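Local structure of lytic chitin monooxygenase (Enterococcus faecalis, 4A02) at residues A[74-79]-A[132-137]; A[80-85]-A[146-151]; A[92-97]-A[106-111]. The protein cleaves the glycosidic bonds of alpha- and beta-chitin oxidatively by a copper-dependent mechanism, acting in synergy with a chitinase on crystalline chitin. One frame throughout, in Å; residues are numbered along the deposited sequence.

Overall arrangement
The three contacts sample the two sheets of the beta sandwich and the space between them. Contact 1 pairs strands 74-82 and 127-134 within the three-stranded sheet, and contact 2 packs side chains farther along strand 74-82 against strand 142-150 of the other sheet, the two centres about 19 Å apart. Contact 3 sits on that second sheet, its centre about 14 Å from that of contact 1 and 19 Å from that of contact 2; its strand 88-96 neighbours 142-150, with Val147 N 2.8 Å from Asp92 O. Tyr93 packs on Ile78 and Ile132, and its OH lies 2.9 Å from Trp80 NE1. Contact 2 alone approaches the copper ligands, the side chains of Ala84 and Trp148 about 4 Å from those of His1 and His86 respectively.

Contact 1 of 3, residues A[74-79]-A[132-137]; sequences GPLDIT and INIPTD
Four backbone hydrogen bonds join Gly74 and Leu76 to Ile134 and Ile132, closing two antiparallel hydrogen-bonded pairs with the non-hydrogen-bonded pair Pro75-Asn133 between them. The shortest runs 2.7 Å from Leu76 N to Ile132 O, almost head-on to the carbonyl. At the Gly74 end the two bonds differ: Gly74 N reaches a lone pair of Ile134 O, whereas Ile134 N meets Gly74 O from well above the carbonyl plane. Ile132 O also receives a CA-H contact from Pro75, with CA 3.4 Å away. Gly74 has a positive phi of 85°, a conformation glycine adopts readily.

The apolar contacts gather on the face carrying Leu76, Ile132 and Ile134. Leu76 CB lies 3.8 Å from Ile134 CG1, and its CD2 branch meets Ile134 CD1 at 4.0 Å. Farther along, the gamma methyls touch in the conformer of Ile78 given, Ile78 CG2 against Ile132 CG2 at 4.1 Å. On the other face, the Pro75 ring presents CG to the carboxamide oxygen of Asn133, with OD1 at 3.6 Å.

Beyond the pair, Thr131 OG1 bonds to Asp77 OD1 on the outer side. The face with Leu76, Ile132 and Ile134 looks inward onto the second sheet, Ile132 and Ile134 resting on Ile114 of strand 111-120, and Leu76 and Ile134 on Ile144 of strand 142-150.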
# COMPACT_ATOMS: atom_id res chain seq x y z
N GLY A 74 -4.66 -16.72 -3.44
CA GLY A 74 -6.09 -16.72 -3.49
C GLY A 74 -6.69 -15.47 -2.90
O GLY A 74 -6.00 -14.47 -2.68
N PRO A 75 -7.99 -15.50 -2.62
CA PRO A 75 -8.66 -14.30 -2.12
C PRO A 75 -8.07 -13.82 -0.82
O PRO A 75 -7.86 -14.59 0.11
CB PRO A 75 -10.12 -14.75 -1.98
CG PRO A 75 -10.24 -15.91 -2.93
CD PRO A 75 -8.92 -16.62 -2.88
N LEU A 76 -7.81 -12.51 -0.76
CA LEU A 76 -7.25 -11.84 0.42
C LEU A 76 -8.20 -10.70 0.77
O LEU A 76 -8.49 -9.83 -0.07
CB LEU A 76 -5.87 -11.27 0.10
CG LEU A 76 -5.27 -10.40 1.24
CD1 LEU A 76 -4.93 -11.22 2.45
CD2 LEU A 76 -4.03 -9.70 0.70
N ASP A 77 -8.66 -10.67 2.03
CA ASP A 77 -9.44 -9.55 2.51
C ASP A 77 -8.48 -8.43 2.93
O ASP A 77 -7.59 -8.65 3.75
CB ASP A 77 -10.31 -9.99 3.66
CG ASP A 77 -11.44 -10.92 3.26
OD1 ASP A 77 -11.80 -10.99 2.06
OD2 ASP A 77 -11.96 -11.64 4.15
N ILE A 78 -8.66 -7.28 2.34
CA ILE A 78 -7.75 -6.14 2.57
C ILE A 78 -8.60 -4.96 3.07
O ILE A 78 -9.62 -4.68 2.41
CB ILE A 78 -6.95 -5.92 1.27
CG1 ILE A 78 -5.91 -4.85 1.47
CG2 ILE A 78 -7.82 -5.65 0.04
CD1 ILE A 78 -4.70 -4.96 0.55
N THR A 79 -8.29 -4.38 4.26
CA THR A 79 -9.07 -3.38 4.98
C THR A 79 -8.32 -2.06 5.05
O THR A 79 -7.16 -2.04 5.51
CB THR A 79 -9.41 -3.85 6.38
OG1 THR A 79 -10.18 -5.03 6.31
CG2 THR A 79 -10.25 -2.84 7.19
N ILE A 132 -9.32 -9.07 -2.78
CA ILE A 132 -8.52 -9.13 -4.00
C ILE A 132 -7.95 -10.52 -4.17
O ILE A 132 -7.72 -11.25 -3.20
CB ILE A 132 -7.42 -8.03 -4.00
CG1 ILE A 132 -6.35 -8.32 -2.93
CG2 ILE A 132 -8.04 -6.67 -3.88
CD1 ILE A 132 -5.21 -7.31 -2.99
N ASN A 133 -7.66 -10.91 -5.40
CA ASN A 133 -7.13 -12.23 -5.68
C ASN A 133 -5.64 -12.19 -5.82
O ASN A 133 -5.08 -11.63 -6.76
CB ASN A 133 -7.77 -12.83 -6.93
CG ASN A 133 -9.24 -13.09 -6.71
OD1 ASN A 133 -9.61 -13.64 -5.66
ND2 ASN A 133 -10.01 -12.73 -7.70
N ILE A 134 -4.93 -12.83 -4.87
CA ILE A 134 -3.50 -12.97 -4.95
C ILE A 134 -3.18 -14.08 -5.93
O ILE A 134 -3.63 -15.22 -5.73
CB ILE A 134 -2.90 -13.25 -3.57
CG1 ILE A 134 -3.27 -12.16 -2.57
CG2 ILE A 134 -1.40 -13.49 -3.67
CD1 ILE A 134 -2.81 -10.76 -2.93
N PRO A 135 -2.43 -13.82 -7.01
CA PRO A 135 -2.19 -14.87 -8.01
C PRO A 135 -1.56 -16.08 -7.41
O PRO A 135 -0.69 -16.03 -6.54
CB PRO A 135 -1.30 -14.17 -9.04
CG PRO A 135 -1.63 -12.70 -8.89
CD PRO A 135 -1.84 -12.52 -7.41
N THR A 136 -1.99 -17.25 -7.90
CA THR A 136 -1.59 -18.50 -7.32
C THR A 136 -0.13 -18.88 -7.53
O THR A 136 0.32 -19.77 -6.82
CB THR A 136 -2.54 -19.64 -7.77
OG1 THR A 136 -2.48 -19.74 -9.14
CG2 THR A 136 -3.94 -19.29 -7.32
N ASP A 137 0.59 -18.24 -8.42
CA ASP A 137 1.99 -18.50 -8.58
C ASP A 137 2.82 -17.87 -7.47
O ASP A 137 3.98 -18.24 -7.32
CB ASP A 137 2.56 -18.03 -9.93
CG ASP A 137 2.57 -16.54 -10.12
OD1 ASP A 137 1.79 -15.82 -9.49
OD2 ASP A 137 3.40 -16.08 -10.98

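Contact 2 of 3, residues A[80-85]-A[146-151]; sequences WNLTAQ and AVWGIG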
# COMPACT_ATOMS: atom_id res chain seq x y z
N TRP A 80 -8.98 -1.00 4.64
CA TRP A 80 -8.53 0.37 4.85
C TRP A 80 -9.16 0.95 6.12
O TRP A 80 -10.30 0.64 6.46
CB TRP A 80 -8.85 1.29 3.69
CG TRP A 80 -8.16 1.02 2.41
CD1 TRP A 80 -8.38 -0.00 1.53
CD2 TRP A 80 -7.13 1.84 1.81
NE1 TRP A 80 -7.54 0.11 0.43
CE2 TRP A 80 -6.78 1.25 0.59
CE3 TRP A 80 -6.48 3.02 2.21
CZ2 TRP A 80 -5.81 1.80 -0.25
CZ3 TRP A 80 -5.52 3.56 1.40
CH2 TRP A 80 -5.18 2.96 0.16
N ASN A 81 -8.42 1.85 6.78
CA ASN A 81 -8.97 2.70 7.80
C ASN A 81 -8.78 4.14 7.33
O ASN A 81 -7.66 4.54 7.00
CB ASN A 81 -8.31 2.51 9.16
CG ASN A 81 -8.55 1.21 9.86
OD1 ASN A 81 -7.97 0.97 10.96
ND2 ASN A 81 -9.42 0.34 9.35
N LEU A 82 -9.89 4.88 7.28
CA LEU A 82 -9.88 6.24 6.74
C LEU A 82 -10.02 7.22 7.85
O LEU A 82 -10.96 7.08 8.65
CB LEU A 82 -11.01 6.39 5.72
CG LEU A 82 -11.09 5.31 4.66
CD1 LEU A 82 -12.21 5.63 3.67
CD2 LEU A 82 -9.77 5.12 3.92
N THR A 83 -9.12 8.18 7.86
CA THR A 83 -9.15 9.24 8.82
C THR A 83 -10.03 10.37 8.30
O THR A 83 -10.53 11.11 9.15
CB THR A 83 -7.75 9.79 9.16
OG1 THR A 83 -7.06 10.24 7.98
CG2 THR A 83 -6.91 8.75 9.83
N ALA A 84 -10.19 10.55 6.96
CA ALA A 84 -11.12 11.50 6.41
C ALA A 84 -11.81 10.78 5.24
O ALA A 84 -11.13 10.43 4.28
CB ALA A 84 -10.39 12.76 6.01
N GLN A 85 -13.10 10.60 5.36
CA GLN A 85 -13.82 9.83 4.33
C GLN A 85 -14.06 10.82 3.15
O GLN A 85 -14.57 11.86 3.35
CB GLN A 85 -15.09 9.25 4.89
CG GLN A 85 -14.90 8.35 6.08
CD GLN A 85 -16.18 8.34 6.90
OE1 GLN A 85 -16.25 9.13 7.86
NE2 GLN A 85 -17.20 7.59 6.50
N ALA A 146 -1.40 -0.64 -2.96
CA ALA A 146 -2.82 -0.33 -2.90
C ALA A 146 -2.99 1.17 -3.09
O ALA A 146 -2.30 1.96 -2.46
CB ALA A 146 -3.37 -0.76 -1.56
N VAL A 147 -3.94 1.55 -3.96
CA VAL A 147 -4.09 2.95 -4.36
C VAL A 147 -5.54 3.36 -4.27
O VAL A 147 -6.41 2.85 -5.00
CB VAL A 147 -3.59 3.15 -5.81
CG1 VAL A 147 -3.65 4.65 -6.16
CG2 VAL A 147 -2.19 2.62 -5.98
N TRP A 148 -5.84 4.29 -3.36
CA TRP A 148 -7.18 4.82 -3.13
C TRP A 148 -7.31 6.14 -3.91
O TRP A 148 -6.68 7.13 -3.57
CB TRP A 148 -7.39 5.04 -1.66
CG TRP A 148 -8.68 5.71 -1.30
CD1 TRP A 148 -9.89 5.63 -1.94
CD2 TRP A 148 -8.90 6.54 -0.16
NE1 TRP A 148 -10.81 6.37 -1.29
CE2 TRP A 148 -10.24 6.95 -0.19
CE3 TRP A 148 -8.09 7.03 0.87
CZ2 TRP A 148 -10.78 7.80 0.77
CZ3 TRP A 148 -8.63 7.86 1.81
CH2 TRP A 148 -9.97 8.25 1.75
N GLY A 149 -8.08 6.10 -5.00
CA GLY A 149 -8.25 7.27 -5.86
C GLY A 149 -9.42 8.12 -5.40
O GLY A 149 -10.55 7.65 -5.37
N ILE A 150 -9.15 9.36 -5.05
CA ILE A 150 -10.16 10.24 -4.45
C ILE A 150 -11.10 10.77 -5.53
O ILE A 150 -10.70 11.11 -6.64
CB ILE A 150 -9.46 11.35 -3.67
CG1 ILE A 150 -8.53 10.74 -2.61
CG2 ILE A 150 -10.44 12.31 -3.03
CD1 ILE A 150 -9.21 9.87 -1.62
N GLY A 151 -12.40 10.83 -5.19
CA GLY A 151 -13.37 11.27 -6.17
C GLY A 151 -13.48 12.73 -6.44
O GLY A 151 -13.96 13.15 -7.48
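Trp148 meets Trp80 edge to face: the edge of its five-membered ring points at the face of the Trp80 six-membered ring, with the planes at 59° and the centroids 5.6 Å apart. Trp148 CB adds to this as a CH-pi donor over that benzo ring, 3.5 Å from Trp80 CH2. Next to it the far rim of the Trp80 indole reaches Ala146, Trp80 CZ2 lying 3.8 Å from Ala146 CB. Trp148 has CG anti to its backbone N (chi1 174°), which carries its indole from strand 142-150 back toward Leu82 and Ala84. There it is sandwiched: Leu82 CD2 sits over one face, 3.6 Å from Trp148 CZ3, while Ile150 CD1 lies over the centre of the opposite face. In the ring plane, Ala84 O comes to 3.5 Å from Trp148 CH2.

Both indole nitrogens are satisfied from strand 88-96, Trp80 NE1 by the hydroxyl of Tyr93 and Trp148 NE1 by Thr88 OG1, and these bonds, with the packing, would limit the rotation of each ring. Trp91 of the same strand extends the cluster, stacking on Trp148 and meeting Trp80 at an angle. Outermost, Ala84 neighbours His1 and Trp148 neighbours His86. The cluster fills the core between the two sheets of the immunoglobulin-like sandwich, behind the copper site whose two histidines form the histidine brace of AA10 lytic polysaccharide monooxygenases.

Contact 3 of 3, residues A[92-97]-A[106-111]; sequences DYYITK and LDIKNF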
# COMPACT_ATOMS: atom_id res chain seq x y z
N ASP A 92 -7.28 0.56 -6.56
CA ASP A 92 -6.47 -0.27 -7.43
C ASP A 92 -5.42 -1.00 -6.63
O ASP A 92 -4.89 -0.47 -5.66
CB ASP A 92 -5.76 0.57 -8.50
CG ASP A 92 -6.73 1.23 -9.46
OD1 ASP A 92 -7.33 0.49 -10.25
OD2 ASP A 92 -6.82 2.43 -9.41
N TYR A 93 -5.11 -2.23 -7.06
CA TYR A 93 -4.14 -3.06 -6.36
C TYR A 93 -3.21 -3.72 -7.35
O TYR A 93 -3.63 -4.24 -8.39
CB TYR A 93 -4.85 -4.13 -5.54
CG TYR A 93 -5.74 -3.59 -4.46
CD1 TYR A 93 -7.05 -3.20 -4.72
CD2 TYR A 93 -5.28 -3.42 -3.17
CE1 TYR A 93 -7.84 -2.71 -3.72
CE2 TYR A 93 -6.08 -2.92 -2.18
CZ TYR A 93 -7.38 -2.56 -2.44
OH TYR A 93 -8.11 -2.07 -1.39
N TYR A 94 -1.92 -3.72 -6.97
CA TYR A 94 -0.83 -4.31 -7.72
C TYR A 94 -0.04 -5.22 -6.82
O TYR A 94 -0.02 -4.99 -5.60
CB TYR A 94 0.09 -3.19 -8.27
CG TYR A 94 -0.59 -2.10 -9.04
CD1 TYR A 94 -1.25 -1.05 -8.35
CD2 TYR A 94 -0.61 -2.07 -10.41
CE1 TYR A 94 -1.87 -0.04 -9.03
CE2 TYR A 94 -1.27 -1.03 -11.11
CZ TYR A 94 -1.91 -0.02 -10.37
OH TYR A 94 -2.56 0.98 -11.08
N ILE A 95 0.70 -6.19 -7.36
CA ILE A 95 1.59 -6.99 -6.57
C ILE A 95 2.85 -7.29 -7.37
O ILE A 95 2.79 -7.56 -8.59
CB ILE A 95 0.94 -8.27 -6.02
CG1 ILE A 95 1.80 -8.94 -4.97
CG2 ILE A 95 0.55 -9.23 -7.12
CD1 ILE A 95 1.11 -10.08 -4.26
N THR A 96 4.00 -7.29 -6.71
CA THR A 96 5.24 -7.67 -7.32
C THR A 96 5.16 -9.04 -7.96
O THR A 96 4.46 -9.94 -7.47
CB THR A 96 6.39 -7.66 -6.26
OG1 THR A 96 5.94 -8.28 -5.07
CG2 THR A 96 6.83 -6.26 -5.93
N LYS A 97 5.90 -9.21 -9.05
CA LYS A 97 6.12 -10.50 -9.70
C LYS A 97 7.12 -11.31 -8.92
O LYS A 97 8.08 -10.79 -8.35
CB LYS A 97 6.62 -10.24 -11.14
CG LYS A 97 5.67 -9.44 -11.97
CD LYS A 97 6.32 -8.92 -13.23
CE LYS A 97 6.07 -9.79 -14.27
NZ LYS A 97 4.88 -9.53 -15.09
N LEU A 106 11.86 0.00 -5.56
CA LEU A 106 10.65 -0.47 -6.17
C LEU A 106 10.37 0.24 -7.49
O LEU A 106 10.44 1.43 -7.61
CB LEU A 106 9.46 -0.28 -5.24
CG LEU A 106 9.48 -1.08 -3.95
CD1 LEU A 106 8.31 -0.66 -3.06
CD2 LEU A 106 9.45 -2.58 -4.18
N ASP A 107 9.96 -0.55 -8.49
CA ASP A 107 9.64 -0.08 -9.82
C ASP A 107 8.33 -0.74 -10.23
O ASP A 107 8.22 -1.95 -10.17
CB ASP A 107 10.78 -0.43 -10.77
CG ASP A 107 10.63 0.09 -12.18
OD1 ASP A 107 9.49 0.28 -12.66
OD2 ASP A 107 11.71 0.27 -12.83
N ILE A 108 7.33 0.06 -10.62
CA ILE A 108 6.02 -0.49 -10.95
C ILE A 108 6.08 -1.47 -12.11
O ILE A 108 5.18 -2.32 -12.21
CB ILE A 108 4.99 0.63 -11.18
CG1 ILE A 108 3.54 0.18 -11.00
CG2 ILE A 108 5.21 1.31 -12.55
CD1 ILE A 108 3.18 -0.23 -9.61
N LYS A 109 7.09 -1.41 -12.95
CA LYS A 109 7.19 -2.38 -14.05
C LYS A 109 7.33 -3.79 -13.52
O LYS A 109 7.08 -4.76 -14.24
CB LYS A 109 8.39 -2.07 -14.95
CG LYS A 109 9.79 -2.49 -14.41
CD LYS A 109 10.96 -2.06 -15.31
CE LYS A 109 12.34 -2.25 -14.75
NZ LYS A 109 13.54 -2.01 -15.54
N ASN A 110 7.79 -3.94 -12.27
CA ASN A 110 7.99 -5.24 -11.64
C ASN A 110 6.75 -5.78 -10.94
O ASN A 110 6.86 -6.78 -10.22
CB ASN A 110 9.16 -5.17 -10.67
CG ASN A 110 10.45 -4.89 -11.38
OD1 ASN A 110 10.68 -5.35 -12.48
ND2 ASN A 110 11.31 -4.08 -10.73
N PHE A 111 5.62 -5.14 -11.15
CA PHE A 111 4.33 -5.48 -10.56
C PHE A 111 3.34 -5.88 -11.66
O PHE A 111 3.42 -5.36 -12.78
CB PHE A 111 3.73 -4.35 -9.77
CG PHE A 111 4.44 -3.87 -8.53
CD1 PHE A 111 5.69 -3.30 -8.55
CD2 PHE A 111 3.79 -3.97 -7.29
CE1 PHE A 111 6.28 -2.80 -7.41
CE2 PHE A 111 4.39 -3.49 -6.13
CZ PHE A 111 5.64 -2.91 -6.20
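Phe111 carries the packed half of this contact, its ring held between Thr96 and Ile108. Thr96 CG2 lies over one face as a CH-pi donor, 3.7 Å from the ring centroid and 15° off the normal; Ile108 CD1 covers the opposite face, offset toward the rim. Ile108 CD1 also rests over a face of the Tyr94 ring, 4.2 Å from Tyr94 CG, while Tyr94 CB approaches Phe111 CD2 at 3.9 Å. A chi1 of 44° puts Thr96 OG1 between its own backbone N and carbonyl carbon, where it bonds to His142 ND1 and to the backbone N of Val143, leaving CG2 against the phenyl. Backbones run close here as well: Thr96 and Phe111 form an antiparallel non-hydrogen-bonded pair, their CA atoms 4.0 Å apart, and Phe111 CA sends a CA-H contact to Ile95 O at 3.3 Å.

Toward solvent the contact thins to one straight backbone bond, Lys97 N to Asn110 O (2.9 Å, 171° at the hydrogen). The aliphatic part of Lys97 drapes over that carbonyl, CG lying 3.4 Å from Asn110 O, and the bent chain takes NZ to a salt bridge with Asp112. Farther out, Asp107 OD1 accepts from Lys109 N in an Asx turn that leads into the 3-10 segment 108-110. Together these elements form the base of a long-loop beta hairpin, 88-96 with 111-120, away from the copper site.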